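Local coordinates for uncharacterized protein MJ0764 (Methanocaldococcus jannaschii, PDB 2B8M) that is of unknown function but belongs to the RmlC-like cupin family, with a double-stranded beta-helix fold, at residues Y7-D12 with I29-L34. Numbering follows the deposited sequence.
Sequences YEFKRD and INHIVL
His31 carries nearly all of this contact from the strand 29-34, reaching up to Phe9 and the backbone of Lys10. Its imidazole stands up from the sheet because CG lies anti to the backbone N (chi1 172°), which presents one ring face to Phe9. Phe9 CB sits over that face, 4.1 Å from the ring centroid, in a CH-pi contact, and Phe9 CD1 also lies above the plane, 3.8 Å from His31 NE2. The two rings are inclined at 47°, with centroids 4.9 Å apart, so the pair is oblique. A phenylalanine suits this buried spot because its nonpolar ring and CB can lie against the imidazole, while the ring also packs on Leu21 and meets Phe97 edge-to-face. Beyond it, Lys10 O approaches His31 CE1 at 3.1 Å, a carbon that the two flanking ring nitrogens probably make somewhat positive. A histidine suits its own place because it offers a flat surface to phenylalanine while both nitrogens are hydrogen-bonded, ND1 to Glu19 OE1 and NE2 to Glu95 OE2; these carboxylates would probably favour a protonated ring. With an alanine in its place, Glu19 and Glu95 would probably lose the ring that joins them, and a gap would be likely to open beside Phe9. Glu19 OE1 also accepts the backbone N of Lys10, whose aliphatic chain can lead its amine outward from this exposed position. Farther along, beta-branched Val33 turns to the same side of the strand as His31 and packs on Ala13, Ile93 and Glu95. The strand 28-35 runs between 17-23 and 93-100 in the five-stranded antiparallel sheet of the cupin fold; Phe97 meets both rings from the latter strand, Phe9 packs on Ile53 of the second subunit, and Tyr7 and Glu8 extend a ladder into that subunit.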
ATOM      1  N   TYR A   7       9.254  -9.158   0.774  1.00 19.73           N
ATOM      2  CA  TYR A   7       8.365  -9.737  -0.211  1.00 19.25           C
ATOM      3  C   TYR A   7       8.696  -9.076  -1.529  1.00 20.70           C
ATOM      4  O   TYR A   7       9.105  -7.901  -1.574  1.00 23.85           O
ATOM      5  CB  TYR A   7       6.905  -9.379   0.112  1.00 18.39           C
ATOM      6  CG  TYR A   7       6.447  -9.812   1.473  1.00 18.56           C
ATOM      7  CD1 TYR A   7       6.832  -9.108   2.634  1.00 18.34           C
ATOM      8  CD2 TYR A   7       5.605 -10.940   1.630  1.00 22.97           C
ATOM      9  CE1 TYR A   7       6.409  -9.558   3.947  1.00 19.79           C
ATOM     10  CE2 TYR A   7       5.171 -11.356   2.892  1.00 21.47           C
ATOM     11  CZ  TYR A   7       5.589 -10.670   4.039  1.00 21.76           C
ATOM     12  OH  TYR A   7       5.132 -11.072   5.278  1.00 23.56           O
ATOM     13  N   GLU A   8       8.453  -9.774  -2.616  1.00 20.95           N
ATOM     14  CA  GLU A   8       8.601  -9.165  -3.937  1.00 20.59           C
ATOM     15  C   GLU A   8       7.289  -9.250  -4.708  1.00 19.98           C
ATOM     16  O   GLU A   8       6.561 -10.253  -4.590  1.00 19.34           O
ATOM     17  CB  GLU A   8       9.721  -9.821  -4.750  1.00 21.18           C
ATOM     18  CG  GLU A   8      11.086  -9.723  -4.137  1.00 23.95           C
ATOM     19  CD  GLU A   8      12.051 -10.706  -4.727  1.00 23.33           C
ATOM     20  OE1 GLU A   8      11.602 -11.671  -5.406  1.00 31.72           O
ATOM     21  OE2 GLU A   8      13.287 -10.523  -4.555  1.00 25.97           O
ATOM     22  N   PHE A   9       6.970  -8.156  -5.407  1.00 19.59           N
ATOM     23  CA  PHE A   9       5.825  -8.068  -6.286  1.00 21.90           C
ATOM     24  C   PHE A   9       6.315  -7.913  -7.725  1.00 20.21           C
ATOM     25  O   PHE A   9       7.392  -7.338  -7.988  1.00 22.18           O
ATOM     26  CB  PHE A   9       4.831  -6.980  -5.850  1.00 21.66           C
ATOM     27  CG  PHE A   9       5.321  -5.532  -5.994  1.00 20.96           C
ATOM     28  CD1 PHE A   9       5.232  -4.857  -7.205  1.00 20.59           C
ATOM     29  CD2 PHE A   9       5.821  -4.858  -4.902  1.00 20.15           C
ATOM     30  CE1 PHE A   9       5.644  -3.536  -7.308  1.00 19.92           C
ATOM     31  CE2 PHE A   9       6.265  -3.539  -5.006  1.00 21.62           C
ATOM     32  CZ  PHE A   9       6.169  -2.887  -6.206  1.00 19.74           C
ATOM     33  N   LYS A  10       5.544  -8.453  -8.667  1.00 22.78           N
ATOM     34  CA  LYS A  10       5.940  -8.419 -10.075  1.00 23.47           C
ATOM     35  C   LYS A  10       5.871  -7.011 -10.667  1.00 24.10           C
ATOM     36  O   LYS A  10       4.850  -6.361 -10.579  1.00 23.51           O
ATOM     37  CB  LYS A  10       5.025  -9.341 -10.894  1.00 26.11           C
ATOM     38  CG  LYS A  10       5.493  -9.603 -12.306  1.00 30.45           C
ATOM     39  CD  LYS A  10       4.764 -10.836 -12.900  1.00 29.34           C
ATOM     40  CE  LYS A  10       5.567 -11.436 -14.040  1.00 38.17           C
ATOM     41  NZ  LYS A  10       4.841 -12.584 -14.680  1.00 43.12           N
ATOM     42  N   ARG A  11       6.982  -6.555 -11.242  1.00 26.08           N
ATOM     43  CA  ARG A  11       7.054  -5.250 -11.919  1.00 28.50           C
ATOM     44  C   ARG A  11       6.729  -5.361 -13.382  1.00 27.13           C
ATOM     45  O   ARG A  11       7.041  -6.357 -14.048  1.00 28.15           O
ATOM     46  CB  ARG A  11       8.455  -4.682 -11.823  1.00 29.34           C
ATOM     47  CG  ARG A  11       8.865  -4.371 -10.412  1.00 31.96           C
ATOM     48  CD  ARG A  11      10.290  -3.949 -10.351  1.00 36.98           C
ATOM     49  NE  ARG A  11      11.164  -5.108 -10.427  1.00 38.35           N
ATOM     50  CZ  ARG A  11      12.135  -5.275 -11.319  1.00 46.87           C
ATOM     51  NH1 ARG A  11      12.385  -4.352 -12.246  1.00 51.92           N
ATOM     52  NH2 ARG A  11      12.876  -6.372 -11.271  1.00 46.24           N
ATOM     53  N   ASP A  12       6.119  -4.304 -13.892  1.00 31.66           N
ATOM     54  CA  ASP A  12       5.861  -4.174 -15.292  1.00 33.27           C
ATOM     55  C   ASP A  12       5.131  -5.374 -15.851  1.00 32.01           C
ATOM     56  O   ASP A  12       5.346  -5.719 -16.976  1.00 29.04           O
ATOM     57  CB  ASP A  12       7.173  -3.953 -16.048  1.00 36.01           C
ATOM     58  CG  ASP A  12       7.967  -2.799 -15.490  1.00 44.83           C
ATOM     59  OD1 ASP A  12       7.339  -1.752 -15.201  1.00 55.93           O
ATOM     60  OD2 ASP A  12       9.208  -2.941 -15.339  1.00 58.75           O
ATOM     61  N   ILE A  29      -1.796  -7.477   2.490  1.00 19.82           N
ATOM     62  CA  ILE A  29      -1.428  -6.630   1.370  1.00 19.71           C
ATOM     63  C   ILE A  29      -1.278  -7.497   0.128  1.00 20.32           C
ATOM     64  O   ILE A  29      -0.453  -8.407   0.074  1.00 19.55           O
ATOM     65  CB  ILE A  29      -0.130  -5.804   1.638  1.00 19.52           C
ATOM     66  CG1 ILE A  29      -0.212  -5.031   2.966  1.00 19.55           C
ATOM     67  CG2 ILE A  29       0.135  -4.849   0.459  1.00 20.49           C
ATOM     68  CD1 ILE A  29       1.022  -4.281   3.335  1.00 21.94           C
ATOM     69  N   ASN A  30      -2.080  -7.200  -0.884  1.00 18.69           N
ATOM     70  CA  ASN A  30      -2.037  -7.892  -2.167  1.00 19.43           C
ATOM     71  C   ASN A  30      -1.641  -6.930  -3.273  1.00 18.94           C
ATOM     72  O   ASN A  30      -1.843  -5.718  -3.157  1.00 20.86           O
ATOM     73  CB  ASN A  30      -3.399  -8.555  -2.445  1.00 20.64           C
ATOM     74  CG  ASN A  30      -3.841  -9.425  -1.326  1.00 22.30           C
ATOM     75  OD1 ASN A  30      -3.011 -10.056  -0.653  1.00 24.44           O
ATOM     76  ND2 ASN A  30      -5.143  -9.490  -1.095  1.00 21.71           N
ATOM     77  N   HIS A  31      -1.073  -7.483  -4.355  1.00 20.54           N
ATOM     78  CA  HIS A  31      -0.711  -6.730  -5.524  1.00 20.95           C
ATOM     79  C   HIS A  31      -1.461  -7.314  -6.711  1.00 20.51           C
ATOM     80  O   HIS A  31      -1.408  -8.511  -6.957  1.00 22.21           O
ATOM     81  CB  HIS A  31       0.772  -6.808  -5.731  1.00 21.47           C
ATOM     82  CG  HIS A  31       1.232  -6.220  -7.028  1.00 20.55           C
ATOM     83  ND1 HIS A  31       1.794  -6.987  -8.014  1.00 20.29           N
ATOM     84  CD2 HIS A  31       1.188  -4.955  -7.504  1.00 22.16           C
ATOM     85  CE1 HIS A  31       2.111  -6.212  -9.039  1.00 22.67           C
ATOM     86  NE2 HIS A  31       1.770  -4.972  -8.747  1.00 21.91           N
ATOM     87  N   ILE A  32      -2.183  -6.467  -7.419  1.00 17.42           N
ATOM     88  CA  ILE A  32      -3.029  -6.923  -8.519  1.00 18.32           C
ATOM     89  C   ILE A  32      -2.725  -6.132  -9.811  1.00 20.00           C
ATOM     90  O   ILE A  32      -2.600  -4.915  -9.788  1.00 19.44           O
ATOM     91  CB  ILE A  32      -4.537  -6.835  -8.186  1.00 20.37           C
ATOM     92  CG1 ILE A  32      -4.821  -7.674  -6.920  1.00 25.10           C
ATOM     93  CG2 ILE A  32      -5.370  -7.335  -9.347  1.00 24.24           C
ATOM     94  CD1 ILE A  32      -6.153  -7.563  -6.396  1.00 32.25           C
ATOM     95  N   VAL A  33      -2.586  -6.878 -10.905  1.00 19.72           N
ATOM     96  CA  VAL A  33      -2.546  -6.338 -12.237  1.00 18.46           C
ATOM     97  C   VAL A  33      -3.656  -6.931 -13.054  1.00 22.51           C
ATOM     98  O   VAL A  33      -3.788  -8.171 -13.150  1.00 19.75           O
ATOM     99  CB  VAL A  33      -1.175  -6.591 -12.916  1.00 19.33           C
ATOM    100  CG1 VAL A  33      -1.117  -5.943 -14.302  1.00 18.88           C
ATOM    101  CG2 VAL A  33      -0.089  -6.069 -12.026  1.00 24.26           C
ATOM    102  N   LEU A  34      -4.454  -6.042 -13.653  1.00 19.94           N
ATOM    103  CA  LEU A  34      -5.528  -6.447 -14.548  1.00 19.26           C
ATOM    104  C   LEU A  34      -5.312  -5.789 -15.858  1.00 18.81           C
ATOM    105  O   LEU A  34      -5.423  -4.556 -15.984  1.00 17.90           O
ATOM    106  CB  LEU A  34      -6.904  -6.022 -13.991  1.00 19.44           C
ATOM    107  CG  LEU A  34      -7.308  -6.630 -12.649  1.00 20.40           C
ATOM    108  CD1 LEU A  34      -8.662  -6.080 -12.278  1.00 21.60           C
ATOM    109  CD2 LEU A  34      -7.343  -8.156 -12.729  1.00 21.93           C
TER